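Adenylate cyclase-like protein (Chlamydia trachomatis, PDB 4QO6) serves as CdsD, a structural component of the inner membrane ring of the type III secretion system; this chain covers part of its periplasmic region. Local coordinates at residues G163-T168 with R193-F198; Y106-E111 with S159-E164; G169-K174 with V199-A204. One frame throughout, in Å; residues are numbered along the deposited sequence. Where two conformers were deposited one is given.

Interaction 1 of 3, residues G163-T168 with R193-F198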
loop_
_atom_site.group_PDB
_atom_site.type_symbol
_atom_site.label_atom_id
_atom_site.label_comp_id
_atom_site.label_asym_id
_atom_site.label_seq_id
_atom_site.Cartn_x
_atom_site.Cartn_y
_atom_site.Cartn_z
ATOM N N GLY A 163 4.917 -10.916 0.492
ATOM C CA GLY A 163 3.504 -11.352 0.520
ATOM C C GLY A 163 3.374 -12.869 0.572
ATOM O O GLY A 163 2.244 -13.410 0.605
ATOM N N GLU A 164 4.529 -13.548 0.554
ATOM C CA GLU A 164 4.569 -15.020 0.542
ATOM C C GLU A 164 5.098 -15.644 1.853
ATOM O O GLU A 164 6.250 -15.404 2.293
ATOM C CB GLU A 164 5.382 -15.516 -0.663
ATOM C CG GLU A 164 5.181 -16.996 -0.921
ATOM C CD GLU A 164 6.019 -17.526 -2.061
ATOM O OE1 GLU A 164 7.241 -17.813 -1.873
ATOM O OE2 GLU A 164 5.424 -17.659 -3.139
ATOM N N ALA A 165 4.194 -16.349 2.513
ATOM C CA ALA A 165 4.496 -17.151 3.703
ATOM C C ALA A 165 4.885 -18.614 3.359
ATOM O O ALA A 165 4.075 -19.327 2.755
ATOM C CB ALA A 165 3.265 -17.180 4.593
ATOM N N VAL A 166 6.038 -19.061 3.847
ATOM C CA VAL A 166 6.507 -20.449 3.680
ATOM C C VAL A 166 6.538 -21.220 5.026
ATOM O O VAL A 166 7.195 -20.811 5.992
ATOM C CB VAL A 166 7.924 -20.544 3.025
ATOM C CG1 VAL A 166 8.285 -21.985 2.741
ATOM C CG2 VAL A 166 8.029 -19.807 1.687
ATOM N N LEU A 167 5.846 -22.356 5.056
ATOM C CA LEU A 167 5.788 -23.226 6.225
ATOM C C LEU A 167 6.583 -24.524 6.035
ATOM O O LEU A 167 6.452 -25.219 5.021
ATOM C CB LEU A 167 4.349 -23.582 6.521
ATOM C CG LEU A 167 3.407 -22.387 6.590
ATOM C CD1 LEU A 167 1.986 -22.890 6.677
ATOM C CD2 LEU A 167 3.755 -21.463 7.753
ATOM N N THR A 168 7.365 -24.851 7.050
ATOM C CA THR A 168 8.113 -26.094 7.102
ATOM C C THR A 168 8.038 -26.695 8.500
ATOM O O THR A 168 7.734 -26.011 9.467
ATOM C CB THR A 168 9.581 -25.809 6.856
ATOM O OG1 THR A 168 9.972 -24.722 7.717
ATOM C CG2 THR A 168 9.795 -25.432 5.374
ATOM N N ARG A 193 -0.309 -12.603 0.699
ATOM C CA ARG A 193 -0.881 -12.998 -0.597
ATOM C C ARG A 193 -0.888 -14.510 -0.838
ATOM O O ARG A 193 -1.776 -15.030 -1.512
ATOM C CB ARG A 193 -0.095 -12.359 -1.746
ATOM C CG ARG A 193 -0.246 -10.855 -1.888
ATOM C CD ARG A 193 0.899 -10.312 -2.728
ATOM N NE ARG A 193 0.761 -8.890 -3.034
ATOM C CZ ARG A 193 1.642 -8.172 -3.740
ATOM N NH1 ARG A 193 2.755 -8.725 -4.231
ATOM N NH2 ARG A 193 1.412 -6.881 -3.952
ATOM N N ALA A 194 0.111 -15.217 -0.338
ATOM C CA ALA A 194 0.176 -16.674 -0.519
ATOM C C ALA A 194 0.840 -17.373 0.656
ATOM O O ALA A 194 1.856 -16.850 1.223
ATOM C CB ALA A 194 0.963 -17.002 -1.783
ATOM N N VAL A 195 0.310 -18.558 0.992
ATOM C CA VAL A 195 1.006 -19.480 1.930
ATOM C C VAL A 195 1.502 -20.713 1.196
ATOM O O VAL A 195 0.720 -21.389 0.571
ATOM C CB VAL A 195 0.097 -19.943 3.072
ATOM C CG1 VAL A 195 0.859 -20.884 4.012
ATOM C CG2 VAL A 195 -0.441 -18.726 3.832
ATOM N N LYS A 196 2.801 -20.963 1.219
ATOM C CA LYS A 196 3.366 -22.184 0.654
ATOM C C LYS A 196 3.600 -23.174 1.799
ATOM O O LYS A 196 4.497 -22.962 2.615
ATOM C CB LYS A 196 4.719 -21.930 -0.029
ATOM C CG LYS A 196 4.736 -21.008 -1.252
ATOM C CD LYS A 196 4.355 -21.724 -2.538
ATOM C CE LYS A 196 4.381 -20.770 -3.741
ATOM N NZ LYS A 196 3.143 -20.863 -4.583
ATOM N N ASN A 197 2.819 -24.259 1.812
ATOM C CA ASN A 197 2.884 -25.295 2.839
ATOM C C ASN A 197 3.766 -26.529 2.506
ATOM O O ASN A 197 3.372 -27.335 1.699
ATOM C CB ASN A 197 1.458 -25.734 3.111
ATOM C CG ASN A 197 1.342 -26.671 4.277
ATOM O OD1 ASN A 197 2.291 -26.936 4.979
ATOM N ND2 ASN A 197 0.169 -27.171 4.476
ATOM N N PHE A 198 4.942 -26.666 3.136
ATOM C CA PHE A 198 5.816 -27.843 2.953
ATOM C C PHE A 198 5.890 -28.787 4.196
ATOM O O PHE A 198 6.719 -29.713 4.276
ATOM C CB PHE A 198 7.216 -27.408 2.556
ATOM C CG PHE A 198 7.271 -26.667 1.231
ATOM C CD1 PHE A 198 7.128 -27.340 0.039
ATOM C CD2 PHE A 198 7.468 -25.290 1.185
ATOM C CE1 PHE A 198 7.171 -26.662 -1.174
ATOM C CE2 PHE A 198 7.521 -24.606 -0.028
ATOM C CZ PHE A 198 7.369 -25.293 -1.210
#
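Glu-164 and Lys-196 meet on one face of a parallel strand pair, two positions apart along the ladder. Glu-164 runs out extended, with CG anti to the backbone N (chi1 -166°). Lys-196 is bent at its second torsion, and its aliphatic part turns back against the carboxylate. Glu-164 OE2 lies 3.3 Å from Lys-196 CE, but 4.2 Å from Lys-196 NZ. The two charges are too far apart for a salt bridge, though they may still attract weakly. Farther along this face, Val-166 CG1 approaches the edge of the Phe-198 ring, in its plane, with Val-166 CG1 3.7 Å from Phe-198 CD2. The valine places CG1 there by standing anti to its own N (chi1 -174°).

The other face carries Ala-165, Leu-167, Val-195 and Asn-197. Leu-167 reaches across to the partner strand and slightly back. Its CD1 touches Val-195 CG1 at 3.5 Å, while Val-195 CG2 turns to Ala-165 CB.

The backbones run in step, with a segment angle of 18°. Gly-163 O is gripped by two donors, Arg-193 N at 2.7 Å and Ala-194 N at 3.0 Å. The ladder then continues through Ala-165 N to Ala-194 O, Lys-196 N to Ala-165 O, Leu-167 N to Lys-196 O and Phe-198 N to Leu-167 O.

Strand 164-172 is the middle strand of its sheet. Strand 157-161 pairs with its other side, through backbone bonds from Val-166 to Ser-159 and from Thr-168 to His-157. Helix 176-187 connects the two parallel strands and packs on the face of Leu-167, Val-195 and Asn-197.

Interaction 2 of 3, residues Y106-E111 with S159-E164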
loop_
_atom_site.group_PDB
_atom_site.type_symbol
_atom_site.label_atom_id
_atom_site.label_comp_id
_atom_site.label_asym_id
_atom_site.label_seq_id
_atom_site.Cartn_x
_atom_site.Cartn_y
_atom_site.Cartn_z
ATOM N N TYR A 106 6.522 -3.868 0.402
ATOM C CA TYR A 106 7.153 -4.611 1.502
ATOM C C TYR A 106 8.550 -4.105 1.773
ATOM O O TYR A 106 9.225 -3.779 0.850
ATOM C CB TYR A 106 7.265 -6.125 1.134
ATOM C CG TYR A 106 5.923 -6.756 0.971
ATOM C CD1 TYR A 106 5.191 -7.140 2.078
ATOM C CD2 TYR A 106 5.350 -6.903 -0.286
ATOM C CE1 TYR A 106 3.916 -7.665 1.936
ATOM C CE2 TYR A 106 4.092 -7.451 -0.432
ATOM C CZ TYR A 106 3.391 -7.835 0.675
ATOM O OH TYR A 106 2.134 -8.366 0.524
ATOM N N LEU A 107 8.955 -4.030 3.028
ATOM C CA LEU A 107 10.356 -3.850 3.446
ATOM C C LEU A 107 10.641 -5.010 4.398
ATOM O O LEU A 107 9.714 -5.651 4.897
ATOM C CB LEU A 107 10.618 -2.499 4.179
ATOM C CG LEU A 107 10.455 -1.250 3.291
ATOM C CD1 LEU A 107 10.433 0.064 4.030
ATOM C CD2 LEU A 107 11.551 -1.235 2.245
ATOM N N LYS A 108 11.920 -5.269 4.633
ATOM C CA LYS A 108 12.360 -6.460 5.335
ATOM C C LYS A 108 12.238 -6.213 6.805
ATOM O O LYS A 108 11.658 -7.025 7.478
ATOM C CB LYS A 108 13.802 -6.812 4.966
ATOM C CG LYS A 108 14.303 -8.126 5.535
ATOM C CD LYS A 108 14.117 -9.284 4.563
ATOM C CE LYS A 108 14.349 -10.634 5.248
ATOM N NZ LYS A 108 13.784 -11.774 4.465
ATOM N N THR A 109 12.741 -5.070 7.285
ATOM C CA THR A 109 12.817 -4.763 8.719
ATOM C C THR A 109 12.382 -3.348 9.083
ATOM O O THR A 109 12.271 -2.501 8.203
ATOM C CB THR A 109 14.285 -4.886 9.204
ATOM O OG1 THR A 109 15.135 -4.067 8.379
ATOM C CG2 THR A 109 14.742 -6.339 9.153
ATOM N N GLU A 110 12.200 -3.083 10.381
ATOM C CA GLU A 110 11.914 -1.715 10.891
ATOM C C GLU A 110 13.013 -0.689 10.585
ATOM O O GLU A 110 12.755 0.525 10.578
ATOM C CB GLU A 110 11.688 -1.690 12.420
ATOM C CG GLU A 110 10.373 -2.265 12.906
ATOM C CD GLU A 110 10.530 -3.523 13.768
ATOM O OE1 GLU A 110 11.567 -3.688 14.470
ATOM O OE2 GLU A 110 9.595 -4.358 13.766
ATOM N N GLU A 111 14.241 -1.178 10.391
ATOM C CA GLU A 111 15.382 -0.316 10.092
ATOM C C GLU A 111 15.271 0.228 8.657
ATOM O O GLU A 111 15.491 1.412 8.413
ATOM C CB GLU A 111 16.695 -1.068 10.299
ATOM C CG GLU A 111 16.999 -1.413 11.767
ATOM C CD GLU A 111 16.535 -2.817 12.203
ATOM O OE1 GLU A 111 17.094 -3.821 11.707
ATOM O OE2 GLU A 111 15.622 -2.928 13.058
ATOM N N SER A 159 8.715 -18.601 7.233
ATOM C CA SER A 159 9.394 -17.435 6.662
ATOM C C SER A 159 8.409 -16.602 5.863
ATOM O O SER A 159 7.386 -17.091 5.385
ATOM C CB SER A 159 10.622 -17.817 5.826
ATOM O OG SER A 159 10.259 -18.399 4.597
ATOM N N PHE A 160 8.729 -15.334 5.703
ATOM C CA PHE A 160 7.833 -14.400 5.008
ATOM C C PHE A 160 8.592 -13.363 4.185
ATOM O O PHE A 160 9.395 -12.596 4.732
ATOM C CB PHE A 160 6.936 -13.670 5.976
ATOM C CG PHE A 160 5.971 -12.770 5.297
ATOM C CD1 PHE A 160 4.857 -13.302 4.657
ATOM C CD2 PHE A 160 6.190 -11.389 5.254
ATOM C CE1 PHE A 160 3.985 -12.485 3.992
ATOM C CE2 PHE A 160 5.292 -10.567 4.598
ATOM C CZ PHE A 160 4.184 -11.123 3.971
ATOM N N THR A 161 8.381 -13.373 2.878
ATOM C CA THR A 161 8.949 -12.339 2.005
ATOM C C THR A 161 7.985 -12.052 0.852
ATOM O O THR A 161 7.476 -12.976 0.239
ATOM C CB THR A 161 10.337 -12.686 1.391
ATOM O OG1 THR A 161 10.158 -13.461 0.222
ATOM C CG2 THR A 161 11.248 -13.471 2.342
ATOM N N ASN A 162 7.719 -10.759 0.635
ATOM C CA ASN A 162 7.023 -10.253 -0.507
ATOM C C ASN A 162 5.626 -10.804 -0.643
ATOM O O ASN A 162 5.190 -11.095 -1.759
ATOM C CB ASN A 162 7.813 -10.484 -1.783
ATOM C CG ASN A 162 7.508 -9.427 -2.839
ATOM O OD1 ASN A 162 7.618 -8.210 -2.583
ATOM N ND2 ASN A 162 7.085 -9.872 -4.015
ATOM N N GLY A 163 4.917 -10.916 0.492
ATOM C CA GLY A 163 3.504 -11.352 0.520
ATOM C C GLY A 163 3.374 -12.869 0.572
ATOM O O GLY A 163 2.244 -13.410 0.605
ATOM N N GLU A 164 4.529 -13.548 0.554
ATOM C CA GLU A 164 4.569 -15.020 0.542
ATOM C C GLU A 164 5.098 -15.644 1.853
ATOM O O GLU A 164 6.250 -15.404 2.293
ATOM C CB GLU A 164 5.382 -15.516 -0.663
ATOM C CG GLU A 164 5.181 -16.996 -0.921
ATOM C CD GLU A 164 6.019 -17.526 -2.061
ATOM O OE1 GLU A 164 7.241 -17.813 -1.873
ATOM O OE2 GLU A 164 5.424 -17.659 -3.139
#
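The Tyr-106 ring has the peptide between Asn-162 and Gly-163 over one face. Gly-163 N stands 3.4 Å above the ring plane and Asn-162 C 3.7 Å above it, both displaced toward the rim. Asn-162 CA makes a CH-pi contact with the same ring, 4.0 Å from its centroid and 22° off the normal. The Phe-160 ring presents its edge: Tyr-106 CE1 lies near the phenylalanine plane, 4.0 Å from Phe-160 CZ. The Asn-162 amide is turned 65° from the tyrosine ring, and its OD1 comes 3.5 Å from Tyr-106 CD2.

Tyr-106 CG stands anti to its carbonyl carbon (chi1 -64°), which carries the ring across to the turn. The far end of the ring reaches Gly-163, with Tyr-106 OH 3.3 Å from Gly-163 CA. Gly-163 has a positive phi. The hydroxyl itself is hydrogen-bonded to Gly-191 O.

Thr-161 to Glu-164 form a type I' turn, closed by backbone bonds in both directions between Thr-161 and Glu-164. It is the hairpin turn between strands 157-161 and 164-172. At the outer side of the contact, Lys-108 bends at its second torsion and brings NZ to 3.7 Å from Thr-161 CG2. That amine also forms a long, weak ion pair with Glu-137, which accepts a hydrogen bond from Asn-162 N.

The contact joins the PD2 domain to the BON domain. Between these two segments it rests on ring and van der Waals contacts, without direct hydrogen bonds. Gly-191 O ties the tyrosine hydroxyl and Glu-137 ties the turn at Asn-162 N. The directional bonds thus come from neighbours, while the two segments meet by apolar and CH-pi contact.

Interaction 3 of 3, residues G169-K174 with V199-A204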
loop_
_atom_site.group_PDB
_atom_site.type_symbol
_atom_site.label_atom_id
_atom_site.label_comp_id
_atom_site.label_asym_id
_atom_site.label_seq_id
_atom_site.Cartn_x
_atom_site.Cartn_y
_atom_site.Cartn_z
ATOM N N GLY A 169 8.366 -27.974 8.609
ATOM C CA GLY A 169 8.379 -28.635 9.899
ATOM C C GLY A 169 7.603 -29.901 9.777
ATOM O O GLY A 169 7.422 -30.431 8.667
ATOM N N TYR A 170 7.142 -30.384 10.928
ATOM C CA TYR A 170 6.458 -31.679 11.027
ATOM C C TYR A 170 5.229 -31.577 11.922
ATOM O O TYR A 170 5.286 -30.920 12.916
ATOM C CB TYR A 170 7.400 -32.709 11.634
ATOM C CG TYR A 170 8.689 -32.952 10.897
ATOM C CD1 TYR A 170 8.769 -33.907 9.884
ATOM C CD2 TYR A 170 9.832 -32.294 11.265
ATOM C CE1 TYR A 170 9.958 -34.161 9.224
ATOM C CE2 TYR A 170 11.026 -32.520 10.615
ATOM C CZ TYR A 170 11.100 -33.450 9.604
ATOM O OH TYR A 170 12.311 -33.641 8.979
ATOM N N ILE A 171 4.130 -32.206 11.557
ATOM C CA ILE A 171 2.969 -32.332 12.461
ATOM C C ILE A 171 2.547 -33.795 12.685
ATOM O O ILE A 171 2.822 -34.672 11.843
ATOM C CB ILE A 171 1.722 -31.530 12.017
ATOM C CG1 ILE A 171 1.201 -31.979 10.662
ATOM C CG2 ILE A 171 1.994 -30.038 12.056
ATOM C CD1 ILE A 171 -0.216 -31.537 10.375
ATOM N N ASN A 172 1.866 -34.009 13.815
ATOM C CA ASN A 172 1.348 -35.303 14.253
ATOM C C ASN A 172 0.177 -35.631 13.362
ATOM O O ASN A 172 -0.603 -34.736 13.098
ATOM C CB ASN A 172 0.892 -35.151 15.714
ATOM C CG ASN A 172 0.495 -36.457 16.359
ATOM O OD1 ASN A 172 -0.544 -37.037 16.036
ATOM N ND2 ASN A 172 1.304 -36.908 17.308
ATOM N N ASN A 173 0.027 -36.886 12.933
ATOM C CA ASN A 173 -1.012 -37.221 11.922
ATOM C C ASN A 173 -2.425 -36.899 12.374
ATOM O O ASN A 173 -3.235 -36.400 11.595
ATOM C CB ASN A 173 -0.981 -38.692 11.501
ATOM C CG ASN A 173 -1.525 -38.904 10.093
ATOM O OD1 ASN A 173 -2.721 -39.120 9.900
ATOM N ND2 ASN A 173 -0.647 -38.835 9.106
ATOM N N LYS A 174 -2.706 -37.167 13.642
ATOM C CA LYS A 174 -3.957 -36.739 14.246
ATOM C C LYS A 174 -4.300 -35.289 13.902
ATOM O O LYS A 174 -5.457 -35.001 13.610
ATOM C CB LYS A 174 -3.908 -36.913 15.769
ATOM C CG LYS A 174 -3.903 -38.374 16.213
ATOM C CD LYS A 174 -3.698 -38.563 17.715
ATOM C CE LYS A 174 -2.226 -38.644 18.128
ATOM N NZ LYS A 174 -1.685 -37.336 18.593
ATOM N N VAL A 199 4.964 -28.584 5.130
ATOM C CA VAL A 199 4.939 -29.326 6.378
ATOM C C VAL A 199 4.656 -30.810 6.170
ATOM O O VAL A 199 3.695 -31.192 5.511
ATOM C CB VAL A 199 3.880 -28.735 7.309
ATOM C CG1 VAL A 199 3.547 -29.683 8.490
ATOM C CG2 VAL A 199 4.379 -27.370 7.753
ATOM N N VAL A 200 5.519 -31.638 6.748
ATOM C CA VAL A 200 5.326 -33.084 6.679
ATOM C C VAL A 200 4.250 -33.568 7.690
ATOM O O VAL A 200 4.189 -33.153 8.849
ATOM C CB VAL A 200 6.675 -33.806 6.886
ATOM C CG1 VAL A 200 6.513 -35.333 6.860
ATOM C CG2 VAL A 200 7.680 -33.361 5.822
ATOM N N LEU A 201 3.391 -34.450 7.222
ATOM C CA LEU A 201 2.404 -35.089 8.052
ATOM C C LEU A 201 2.940 -36.455 8.579
ATOM O O LEU A 201 3.047 -37.431 7.828
ATOM C CB LEU A 201 1.141 -35.257 7.208
ATOM C CG LEU A 201 -0.105 -35.787 7.905
ATOM C CD1 LEU A 201 -0.412 -34.913 9.113
ATOM C CD2 LEU A 201 -1.283 -35.820 6.943
ATOM N N LEU A 202 3.300 -36.531 9.859
ATOM C CA LEU A 202 3.855 -37.779 10.396
ATOM C C LEU A 202 2.779 -38.788 10.658
ATOM O O LEU A 202 1.795 -38.476 11.296
ATOM C CB LEU A 202 4.601 -37.545 11.696
ATOM C CG LEU A 202 5.832 -36.700 11.502
ATOM C CD1 LEU A 202 6.427 -36.380 12.861
ATOM C CD2 LEU A 202 6.838 -37.385 10.611
ATOM N N PRO A 203 2.960 -40.023 10.187
ATOM C CA PRO A 203 2.073 -41.067 10.697
ATOM C C PRO A 203 2.617 -41.569 12.039
ATOM O O PRO A 203 3.803 -41.396 12.356
ATOM C CB PRO A 203 2.195 -42.151 9.644
ATOM C CG PRO A 203 3.660 -42.048 9.259
ATOM C CD PRO A 203 4.093 -40.609 9.449
ATOM N N ALA A 204 1.729 -42.181 12.809
ATOM C CA ALA A 204 2.079 -42.900 14.024
ATOM C C ALA A 204 3.217 -43.884 13.758
ATOM O O ALA A 204 3.161 -44.649 12.794
ATOM C CB ALA A 204 0.837 -43.622 14.539
#
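Ile-171 packs against Val-199 and Leu-201 on one face of the parallel pair. Its CB splits into two branches that go to different neighbours. CG1 takes the position between the backbone N and the carbonyl carbon (chi1 61°). From there it meets Val-200 O and Leu-201 CD1, each at 3.7 Å from Ile-171 CG1. The tip follows the same branch: Ile-171 CD1 touches Leu-201 CD1 at 3.6 Å. The other branch, CG2, lies 3.9 Å from Val-199 CG1, and here the two side chains meet at about a right angle. Ile-171 is buried, and Phe-153, Val-156 and Phe-179 complete its surroundings.

Tyr-170 and Val-200 occupy the opposite face of the sheet and run alongside each other in the same direction. Tyr-170 CD1 is 3.7 Å from Val-200 CB. Leu-202 comes in at the base of the tyrosine, its CD1 reaching Tyr-170 CB. This group is on the surface.

The backbone ladder has three bonds. Val-200 N gives to Gly-169 O, Ile-171 N to Val-200 O and Leu-202 N to Ile-171 O, the last at 2.8 Å. Gly-169 has a positive phi (130°). Beyond the ladder, the Asn-173 amide lies across the Leu-201 side chain.

The short segments 170-172 and 200-202 are inclined by 33°, and the first then turns into the 3-10 segment that begins at Asn-173. Helix 176-187 follows and leads back to strand 194-202, touching Ile-171, Val-199 and Leu-201. Parallel neighbouring strands joined by a helix that packs on one face make up a beta-alpha-beta crossover, here within the BON domain.

How the interactions relate
Interactions 1 and 3 are successive parts of one parallel pairing, strands 164-172 and 194-202, with centres about 17 Å apart. They meet where Val-199 CG2 lies 3.8 Å from Thr-168 C. Interaction 2 sits at the other end of this sheet. It shares Gly-163 and Glu-164 with interaction 1, and Ala-165 N lies 3.8 Å from Phe-160 CD1, a packing contact between the two. Gly-163 thus faces Tyr-106 and also opens the parallel ladder. Interactions 2 and 3 do not touch; their centres are about 28 Å apart. Together the three run from the contact with strand 100-107 along the sheet of strands 157-161, 164-172 and 194-202.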